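Local coordinates for ABC transporter substrate binding protein (Ribose) (Agrobacterium vitis, PDB 5DKV) that binds a sugar, here alpha-D-tagatopyranose, between its two lobes and probably serves as the solute-binding component of an ABC transporter for carbohydrates, at residues Ala31-Leu36 with Val71-Val76; Thr93-Leu98 with Asp116-Thr121; Met112-Thr117 with Asp132-Tyr137. All coordinates share one frame; numbering follows the deposited sequence.

Interaction 1 of 3, residues Ala31-Leu36 with Val71-Val76; sequences ALIPGL and VTQVPV
Gln73 sets CG anti to its backbone N (chi1 -171°) and runs on extended, which carries its amide from helix 70-81 to the loop that follows strand 29-33. In Ile33, a chi1 of -59° puts CG1 beside the backbone N and leaves CG2 anti to that N, turned to the same amide. The two side chains meet obliquely: CG2 of Ile33 lies 3.9 Å from NE2 of Gln73 and 4.1 Å from its CG, so the methyl packs along the aliphatic part and the nitrogen end together. NE2 of Gln73 donates to the carbonyl oxygen of Pro34 at 3.2 Å, a bent bond with 136° at the hydrogen. The oxygen lies close to the plane of the glutamine amide, whereas the donor sits well above the carbonyl plane of Pro34. CA of Gly35 passes 4.1 Å from the same nitrogen. One helical turn on, Val76 adds an apolar touch, its CG1 4.4 Å from Ile33 CG2. NE2 of Gln73 also donates to the Ala91 carbonyl, and OE1 pairs with Thr93 OG1, so both polar atoms of the buried amide are bonded and its rotation is fixed. Further along the helix, Leu77 and Val80 also touch Ile33. The arrangement is the helix-on-parallel-sheet packing of the alpha/beta periplasmic binding protein fold, where a flanking helix covers strand 29-33 of the sheet and its glutamine ties together the loops leaving the C-terminal ends of two neighbouring strands, 29-33 and 87-90.

Interaction 2 of 3, residues Thr93-Leu98 with Asp116-Thr121; sequences TDTTQL and DTFIGT. With T6T (alpha-D-tagatopyranose), chain E.
Thr95 and Ile119 bring together two loops at the C-terminal ends of parallel strands 87-90 and 112-115, the edge of the Rossmann-like lobe that faces the sugar in periplasmic binding proteins. Their CA atoms are 4.1 Å apart. The polar link is a single backbone bond, Gly120 N to Thr95 O at 3.1 Å, while CA of Ile119 offers a C-H contact to the same oxygen. A water joins the loops a second time, donating to Gly120 O and hydrogen-bonded to Thr95 OG1. A chi1 of 67° places OG1 of Thr95 between the backbone N and the carbonyl carbon and leaves the methyl, CG2, anti to the latter. This CG2 lies beside Phe118, 3.5 Å from Phe118 O and 4.1 Å from ring atom CE1, the two side chains running alongside each other. CG2 of Ile119 packs against CB of Leu98 at 3.8 Å. In the 93-98 loop, Asp94 OD2 accepts from Thr96 N, which makes an Asx turn; an added bond from Gln97 N extends it to an Asx motif, and with Thr96 OG1 three donors grip one oxygen. The ring of Phe118 has Thr121 O over one face and meets Tyr137 edge-to-face. Where the second loop begins, Thr117 OG1 bonds to the Pro92 carbonyl, a further tie to the neighbouring loop. Asp116 grips two adjacent hydroxyls of the tagatose, each carboxylate oxygen accepting one: O4 donates to OD1 and O5 to OD2, both at 2.7 Å.

Interaction 3 of 3, residues Met112-Thr117 with Asp132-Tyr137; sequences MITVDT and DFPLSY. With T6T (alpha-D-tagatopyranose), chain E.
Met112 and Phe133 form the apolar centre. The methionine CG sits between the backbone N and the carbonyl carbon (chi1 69°), 3.9 Å from Pro134 CB, with SD at the edge of the phenylalanine ring, close to the ring plane: a Met-aromatic contact with SD 3.7 Å from CE1. The bend at chi3 (72°) turns CE back toward the same CE1. Leu102 and Ala105 of helix 99-107 touch the same methionine. Across the sheet from this cluster, Ile113 CG2 rests 3.5 Å from Ser136 O and its CG1 approaches Leu135 CB. Backbone bonds draw the segments together, from Leu135 N to Met112 O and from Thr114 N to Ser136 O. Thr114 and Tyr137 make a parallel bridge where strand 137-140 begins beside strand 112-115, within the central sheet of the periplasmic binding protein fold. A water connects Met112 N with Phe133 O. Ser136 OG is bonded to Pro297 O, but its buried backbone N has no partner. Further along, Tyr137 CD1 lies 3.5 Å from Thr114 OG1, which is bonded to Tyr124 OH. With CG anti to its N (chi1 174°), the tyrosine reaches along to the turn after the strand, edge first, with Asp116 O near the ring plane. Tyr137 OH donates to this carbonyl at 2.7 Å, from above the carbonyl plane, and so holds the backbone of a residue whose carboxylate binds the sugar.

In the fold
All three contacts lie in one lobe, on or beside strands of a single sheet. Interactions 1 and 2 have centres about 12 Å apart and pack together through Gln73 OE1 and Leu98 CG, 3.6 Å apart, and through Gly35 O and Thr93 CG2, 3.7 Å apart. Interactions 2 and 3, about 9 Å between centres, share Asp116 and Thr117; Ile119 CD1 also packs 3.8 Å from Phe133 CZ. Interactions 1 and 3 touch at Leu32 CD1 and Val115 CG2, 4.2 Å apart. The sugar meets interactions 2 and 3 directly at Asp116 and Thr117, while Gly35 of interaction 1 stands about 7 Å from it at the nearest atoms. Asp39, Thr174, Arg178, Asn228, Asp254 and Gln274 supply further hydrogen bonds to the tagatose.

Interaction 1 of 3, residues Ala31-Leu36 with Val71-Val76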
loop_
_atom_site.group_PDB
_atom_site.type_symbol
_atom_site.label_atom_id
_atom_site.label_comp_id
_atom_site.label_asym_id
_atom_site.label_seq_id
_atom_site.Cartn_x
_atom_site.Cartn_y
_atom_site.Cartn_z
ATOM N N ALA A 31 4.210 18.027 -6.574
ATOM C CA ALA A 31 4.513 16.807 -7.308
ATOM C C ALA A 31 4.057 15.574 -6.543
ATOM O O ALA A 31 4.079 15.565 -5.313
ATOM C CB ALA A 31 5.972 16.719 -7.571
ATOM N N LEU A 32 3.623 14.560 -7.278
ATOM C CA LEU A 32 3.268 13.263 -6.705
ATOM C C LEU A 32 3.965 12.188 -7.510
ATOM O O LEU A 32 3.753 12.073 -8.706
ATOM C CB LEU A 32 1.749 13.048 -6.686
ATOM C CG LEU A 32 1.290 11.661 -6.250
ATOM C CD1 LEU A 32 1.787 11.270 -4.839
ATOM C CD2 LEU A 32 -0.257 11.613 -6.323
ATOM N N ILE A 33 4.827 11.437 -6.827
ATOM C CA ILE A 33 5.597 10.361 -7.407
ATOM C C ILE A 33 5.150 9.033 -6.760
ATOM O O ILE A 33 5.468 8.753 -5.614
ATOM C CB ILE A 33 7.116 10.580 -7.201
ATOM C CG1 ILE A 33 7.560 11.901 -7.838
ATOM C CG2 ILE A 33 7.887 9.383 -7.817
ATOM C CD1 ILE A 33 9.005 12.305 -7.567
ATOM N N PRO A 34 4.382 8.223 -7.490
ATOM C CA PRO A 34 3.866 6.970 -6.911
ATOM C C PRO A 34 4.954 5.907 -6.854
ATOM O O PRO A 34 6.040 6.091 -7.416
ATOM C CB PRO A 34 2.771 6.563 -7.887
ATOM C CG PRO A 34 3.338 7.016 -9.203
ATOM C CD PRO A 34 4.007 8.356 -8.909
ATOM N N GLY A 35 4.653 4.791 -6.209
ATOM C CA GLY A 35 5.556 3.662 -6.247
ATOM C C GLY A 35 5.557 2.939 -7.586
ATOM O O GLY A 35 6.566 2.340 -7.971
ATOM N N LEU A 36 4.417 2.978 -8.269
ATOM C CA LEU A 36 4.168 2.250 -9.505
ATOM C C LEU A 36 2.985 2.935 -10.178
ATOM O O LEU A 36 1.980 3.174 -9.527
ATOM C CB LEU A 36 3.847 0.763 -9.204
ATOM C CG LEU A 36 3.271 -0.121 -10.315
ATOM C CD1 LEU A 36 4.170 -0.058 -11.517
ATOM C CD2 LEU A 36 3.111 -1.560 -9.795
ATOM N N VAL A 71 15.719 1.807 -8.924
ATOM C CA VAL A 71 16.571 2.113 -10.059
ATOM C C VAL A 71 15.806 2.968 -11.077
ATOM O O VAL A 71 16.374 3.903 -11.655
ATOM C CB VAL A 71 17.102 0.822 -10.709
ATOM C CG1 VAL A 71 17.923 1.099 -11.984
ATOM C CG2 VAL A 71 17.961 0.018 -9.706
ATOM N N THR A 72 14.522 2.670 -11.288
ATOM C CA THR A 72 13.723 3.462 -12.231
ATOM C C THR A 72 13.014 4.644 -11.553
ATOM O O THR A 72 12.742 5.660 -12.206
ATOM C CB THR A 72 12.668 2.606 -12.944
ATOM O OG1 THR A 72 11.882 1.944 -11.977
ATOM C CG2 THR A 72 13.330 1.563 -13.845
ATOM N N GLN A 73 12.741 4.558 -10.253
ATOM C CA GLN A 73 12.085 5.689 -9.593
ATOM C C GLN A 73 13.019 6.905 -9.452
ATOM O O GLN A 73 12.569 8.049 -9.582
ATOM C CB GLN A 73 11.543 5.287 -8.223
ATOM C CG GLN A 73 10.661 6.377 -7.590
ATOM C CD GLN A 73 10.171 5.975 -6.220
ATOM O OE1 GLN A 73 10.948 5.541 -5.380
ATOM N NE2 GLN A 73 8.869 6.063 -6.015
ATOM N N VAL A 74 14.308 6.694 -9.199
ATOM C CA VAL A 74 15.175 7.839 -8.947
ATOM C C VAL A 74 15.317 8.763 -10.176
ATOM O O VAL A 74 15.267 9.992 -10.022
ATOM C CB VAL A 74 16.569 7.381 -8.414
ATOM C CG1 VAL A 74 17.618 8.526 -8.435
ATOM C CG2 VAL A 74 16.401 6.845 -6.994
ATOM N N PRO A 75 15.454 8.205 -11.401
ATOM C CA PRO A 75 15.456 9.119 -12.551
ATOM C C PRO A 75 14.172 9.937 -12.715
ATOM O O PRO A 75 14.221 11.084 -13.197
ATOM C CB PRO A 75 15.637 8.183 -13.743
ATOM C CG PRO A 75 16.386 7.002 -13.175
ATOM C CD PRO A 75 15.941 6.860 -11.760
ATOM N N VAL A 76 13.040 9.346 -12.364
ATOM C CA VAL A 76 11.799 10.094 -12.371
ATOM C C VAL A 76 11.852 11.215 -11.347
ATOM O O VAL A 76 11.479 12.358 -11.640
ATOM C CB VAL A 76 10.608 9.189 -12.081
ATOM C CG1 VAL A 76 9.319 10.013 -11.944
ATOM C CG2 VAL A 76 10.479 8.158 -13.187
#

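Interaction 2 of 3, residues Thr93-Leu98 with Asp116-Thr121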
loop_
_atom_site.group_PDB
_atom_site.type_symbol
_atom_site.label_atom_id
_atom_site.label_comp_id
_atom_site.label_asym_id
_atom_site.label_seq_id
_atom_site.Cartn_x
_atom_site.Cartn_y
_atom_site.Cartn_z
ATOM N N THR A 93 10.454 3.767 -3.066
ATOM C CA THR A 93 10.466 2.337 -3.300
ATOM C C THR A 93 11.570 1.603 -2.560
ATOM O O THR A 93 11.732 0.405 -2.734
ATOM C CB THR A 93 10.606 2.033 -4.816
ATOM O OG1 THR A 93 11.685 2.804 -5.364
ATOM C CG2 THR A 93 9.319 2.363 -5.535
ATOM N N ASP A 94 12.337 2.314 -1.742
ATOM C CA ASP A 94 13.358 1.679 -0.924
ATOM C C ASP A 94 13.633 2.590 0.254
ATOM O O ASP A 94 13.762 3.796 0.071
ATOM C CB ASP A 94 14.629 1.441 -1.727
ATOM C CG ASP A 94 15.606 0.545 -1.008
ATOM O OD1 ASP A 94 15.623 -0.661 -1.327
ATOM O OD2 ASP A 94 16.349 1.046 -0.130
ATOM N N THR A 95 13.748 2.024 1.452
ATOM C CA THR A 95 13.899 2.844 2.649
ATOM C C THR A 95 15.283 3.488 2.771
ATOM O O THR A 95 15.429 4.480 3.486
ATOM C CB THR A 95 13.613 2.027 3.932
ATOM O OG1 THR A 95 14.624 1.019 4.127
ATOM C CG2 THR A 95 12.238 1.372 3.851
ATOM N N THR A 96 16.282 2.912 2.097
ATOM C CA THR A 96 17.655 3.423 2.159
ATOM C C THR A 96 18.089 4.070 0.854
ATOM O O THR A 96 18.746 5.114 0.869
ATOM C CB THR A 96 18.663 2.304 2.520
ATOM O OG1 THR A 96 18.581 1.258 1.548
ATOM C CG2 THR A 96 18.344 1.739 3.853
ATOM N N GLN A 97 17.718 3.475 -0.278
ATOM C CA GLN A 97 18.267 3.932 -1.547
ATOM C C GLN A 97 17.617 5.241 -2.017
ATOM O O GLN A 97 18.151 5.906 -2.888
ATOM C CB GLN A 97 18.106 2.867 -2.629
ATOM C CG GLN A 97 18.936 1.594 -2.423
ATOM C CD GLN A 97 20.360 1.868 -1.978
ATOM O OE1 GLN A 97 21.059 2.701 -2.558
ATOM N NE2 GLN A 97 20.796 1.176 -0.932
ATOM N N LEU A 98 16.484 5.609 -1.437
ATOM C CA LEU A 98 15.841 6.892 -1.776
ATOM C C LEU A 98 16.290 8.028 -0.865
ATOM O O LEU A 98 15.957 9.184 -1.104
ATOM C CB LEU A 98 14.312 6.752 -1.726
ATOM C CG LEU A 98 13.635 6.441 -3.086
ATOM C CD1 LEU A 98 13.638 7.671 -4.012
ATOM C CD2 LEU A 98 14.265 5.243 -3.755
ATOM N N ASP A 116 2.418 6.480 1.814
ATOM C CA ASP A 116 2.390 5.003 1.748
ATOM C C ASP A 116 3.616 4.364 2.400
ATOM O O ASP A 116 3.504 3.690 3.436
ATOM C CB ASP A 116 2.237 4.524 0.299
ATOM C CG ASP A 116 2.102 3.026 0.199
ATOM O OD1 ASP A 116 1.387 2.428 1.045
ATOM O OD2 ASP A 116 2.699 2.463 -0.752
ATOM N N THR A 117 4.778 4.610 1.805
ATOM C CA THR A 117 6.055 4.083 2.258
ATOM C C THR A 117 6.922 5.190 2.858
ATOM O O THR A 117 6.601 6.371 2.717
ATOM C CB THR A 117 6.809 3.457 1.099
ATOM O OG1 THR A 117 6.901 4.432 0.050
ATOM C CG2 THR A 117 6.076 2.222 0.606
ATOM N N PHE A 118 8.020 4.802 3.509
ATOM C CA PHE A 118 8.899 5.764 4.153
ATOM C C PHE A 118 10.363 5.546 3.818
ATOM O O PHE A 118 10.740 4.521 3.244
ATOM C CB PHE A 118 8.698 5.747 5.683
ATOM C CG PHE A 118 9.005 4.416 6.380
ATOM C CD1 PHE A 118 10.305 4.018 6.613
ATOM C CD2 PHE A 118 7.976 3.639 6.898
ATOM C CE1 PHE A 118 10.585 2.824 7.285
ATOM C CE2 PHE A 118 8.249 2.457 7.599
ATOM C CZ PHE A 118 9.564 2.059 7.774
ATOM N N ILE A 119 11.164 6.569 4.091
ATOM C CA ILE A 119 12.620 6.427 4.154
ATOM C C ILE A 119 13.082 6.514 5.608
ATOM O O ILE A 119 12.338 6.945 6.489
ATOM C CB ILE A 119 13.364 7.486 3.303
ATOM C CG1 ILE A 119 13.007 8.903 3.741
ATOM C CG2 ILE A 119 13.047 7.262 1.827
ATOM C CD1 ILE A 119 13.958 9.942 3.241
ATOM N N GLY A 120 14.305 6.067 5.859
ATOM C CA GLY A 120 14.789 5.954 7.228
ATOM C C GLY A 120 13.925 4.988 8.006
ATOM O O GLY A 120 13.766 3.832 7.616
ATOM N N THR A 121 13.399 5.478 9.126
ATOM C CA THR A 121 12.469 4.742 9.985
ATOM C C THR A 121 11.025 5.183 9.782
ATOM O O THR A 121 10.079 4.585 10.320
ATOM C CB THR A 121 12.817 4.955 11.466
ATOM O OG1 THR A 121 12.639 6.335 11.794
ATOM C CG2 THR A 121 14.266 4.557 11.764
HETATM O O3 T6T E . -0.349 -2.276 -1.248
HETATM C C3 T6T E . -0.097 -1.091 -1.991
HETATM C C4 T6T E . 0.893 -0.280 -1.274
HETATM O O4 T6T E . 0.343 0.108 0.039
HETATM C C5 T6T E . 2.151 -1.017 -1.120
HETATM O O5 T6T E . 3.174 -0.199 -0.527
HETATM C C6 T6T E . 2.728 -1.440 -2.460
HETATM O O6 T6T E . 1.728 -2.208 -3.192
HETATM C C2 T6T E . 0.492 -1.466 -3.364
HETATM O O2 T6T E . 0.705 -0.268 -4.073
HETATM C C1 T6T E . -0.327 -2.405 -4.157
HETATM O O1 T6T E . -1.590 -1.891 -4.441
HETATM O O HOH W 1 16.138 2.533 6.319
#

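Interaction 3 of 3, residues Met112-Thr117 with Asp132-Tyr137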
loop_
_atom_site.group_PDB
_atom_site.type_symbol
_atom_site.label_atom_id
_atom_site.label_comp_id
_atom_site.label_asym_id
_atom_site.label_seq_id
_atom_site.Cartn_x
_atom_site.Cartn_y
_atom_site.Cartn_z
ATOM N N MET A 112 9.148 18.025 1.415
ATOM C CA MET A 112 8.579 16.755 0.984
ATOM C C MET A 112 7.883 16.002 2.089
ATOM O O MET A 112 8.132 16.198 3.287
ATOM C CB MET A 112 9.657 15.870 0.391
ATOM C CG MET A 112 10.628 15.380 1.428
ATOM S SD MET A 112 11.961 14.518 0.630
ATOM C CE MET A 112 12.815 15.904 -0.112
ATOM N N ILE A 113 6.967 15.156 1.637
ATOM C CA ILE A 113 6.177 14.271 2.459
ATOM C C ILE A 113 6.251 12.886 1.830
ATOM O O ILE A 113 6.167 12.784 0.593
ATOM C CB ILE A 113 4.713 14.769 2.526
ATOM C CG1 ILE A 113 4.660 16.057 3.341
ATOM C CG2 ILE A 113 3.766 13.721 3.116
ATOM C CD1 ILE A 113 3.292 16.735 3.377
ATOM N N THR A 114 6.416 11.824 2.620
ATOM C CA THR A 114 6.327 10.493 2.018
ATOM C C THR A 114 4.923 9.929 2.316
ATOM O O THR A 114 4.336 10.101 3.394
ATOM C CB THR A 114 7.463 9.519 2.456
ATOM O OG1 THR A 114 7.295 9.095 3.813
ATOM C CG2 THR A 114 8.817 10.174 2.301
ATOM N N VAL A 115 4.365 9.341 1.277
ATOM C CA VAL A 115 3.038 8.760 1.299
ATOM C C VAL A 115 3.195 7.268 1.064
ATOM O O VAL A 115 4.012 6.848 0.242
ATOM C CB VAL A 115 2.099 9.404 0.227
ATOM C CG1 VAL A 115 1.741 10.847 0.616
ATOM C CG2 VAL A 115 2.719 9.389 -1.189
ATOM N N ASP A 116 2.418 6.480 1.814
ATOM C CA ASP A 116 2.390 5.003 1.748
ATOM C C ASP A 116 3.616 4.364 2.400
ATOM O O ASP A 116 3.504 3.690 3.436
ATOM C CB ASP A 116 2.237 4.524 0.299
ATOM C CG ASP A 116 2.102 3.026 0.199
ATOM O OD1 ASP A 116 1.387 2.428 1.045
ATOM O OD2 ASP A 116 2.699 2.463 -0.752
ATOM N N THR A 117 4.778 4.610 1.805
ATOM C CA THR A 117 6.055 4.083 2.258
ATOM C C THR A 117 6.922 5.190 2.858
ATOM O O THR A 117 6.601 6.371 2.717
ATOM C CB THR A 117 6.809 3.457 1.099
ATOM O OG1 THR A 117 6.901 4.432 0.050
ATOM C CG2 THR A 117 6.076 2.222 0.606
ATOM N N ASP A 132 15.611 11.980 8.031
ATOM C CA ASP A 132 14.799 12.728 8.992
ATOM C C ASP A 132 14.144 13.955 8.363
ATOM O O ASP A 132 13.276 14.577 8.970
ATOM C CB ASP A 132 15.675 13.156 10.182
ATOM C CG ASP A 132 14.874 13.712 11.344
ATOM O OD1 ASP A 132 14.041 12.967 11.909
ATOM O OD2 ASP A 132 15.091 14.893 11.694
ATOM N N PHE A 133 14.518 14.278 7.130
ATOM C CA PHE A 133 14.139 15.573 6.572
ATOM C C PHE A 133 12.745 15.706 5.934
ATOM O O PHE A 133 12.297 16.839 5.763
ATOM C CB PHE A 133 15.200 16.017 5.556
ATOM C CG PHE A 133 15.547 14.958 4.561
ATOM C CD1 PHE A 133 14.762 14.778 3.441
ATOM C CD2 PHE A 133 16.641 14.128 4.752
ATOM C CE1 PHE A 133 15.054 13.796 2.528
ATOM C CE2 PHE A 133 16.926 13.143 3.845
ATOM C CZ PHE A 133 16.132 12.981 2.728
ATOM N N PRO A 134 12.055 14.593 5.574
ATOM C CA PRO A 134 10.668 14.793 5.137
ATOM C C PRO A 134 9.842 15.405 6.278
ATOM O O PRO A 134 10.243 15.335 7.442
ATOM C CB PRO A 134 10.192 13.370 4.763
ATOM C CG PRO A 134 11.517 12.619 4.465
ATOM C CD PRO A 134 12.443 13.171 5.498
ATOM N N LEU A 135 8.705 16.022 5.961
ATOM C CA LEU A 135 7.915 16.700 6.974
ATOM C C LEU A 135 6.910 15.789 7.642
ATOM O O LEU A 135 6.525 16.030 8.781
ATOM C CB LEU A 135 7.159 17.874 6.358
ATOM C CG LEU A 135 8.003 19.030 5.845
ATOM C CD1 LEU A 135 7.159 19.908 4.954
ATOM C CD2 LEU A 135 8.566 19.820 7.001
ATOM N N SER A 136 6.491 14.749 6.923
ATOM C CA SER A 136 5.426 13.873 7.383
ATOM C C SER A 136 5.430 12.560 6.651
ATOM O O SER A 136 5.912 12.479 5.531
ATOM C CB SER A 136 4.086 14.568 7.199
ATOM O OG SER A 136 3.026 13.855 7.807
ATOM N N TYR A 137 4.863 11.543 7.302
ATOM C CA TYR A 137 4.648 10.224 6.747
ATOM C C TYR A 137 3.157 9.925 6.849
ATOM O O TYR A 137 2.616 9.873 7.964
ATOM C CB TYR A 137 5.457 9.170 7.523
ATOM C CG TYR A 137 5.189 7.745 7.096
ATOM C CD1 TYR A 137 4.996 7.417 5.772
ATOM C CD2 TYR A 137 5.115 6.731 8.034
ATOM C CE1 TYR A 137 4.749 6.097 5.381
ATOM C CE2 TYR A 137 4.869 5.430 7.654
ATOM C CZ TYR A 137 4.688 5.123 6.322
ATOM O OH TYR A 137 4.436 3.829 5.940
HETATM O O3 T6T E . -0.349 -2.276 -1.248
HETATM C C3 T6T E . -0.097 -1.091 -1.991
HETATM C C4 T6T E . 0.893 -0.280 -1.274
HETATM O O4 T6T E . 0.343 0.108 0.039
HETATM C C5 T6T E . 2.151 -1.017 -1.120
HETATM O O5 T6T E . 3.174 -0.199 -0.527
HETATM C C6 T6T E . 2.728 -1.440 -2.460
HETATM O O6 T6T E . 1.728 -2.208 -3.192
HETATM C C2 T6T E . 0.492 -1.466 -3.364
HETATM O O2 T6T E . 0.705 -0.268 -4.073
HETATM C C1 T6T E . -0.327 -2.405 -4.157
HETATM O O1 T6T E . -1.590 -1.891 -4.441
HETATM O O HOH W 2 11.036 18.205 3.739
#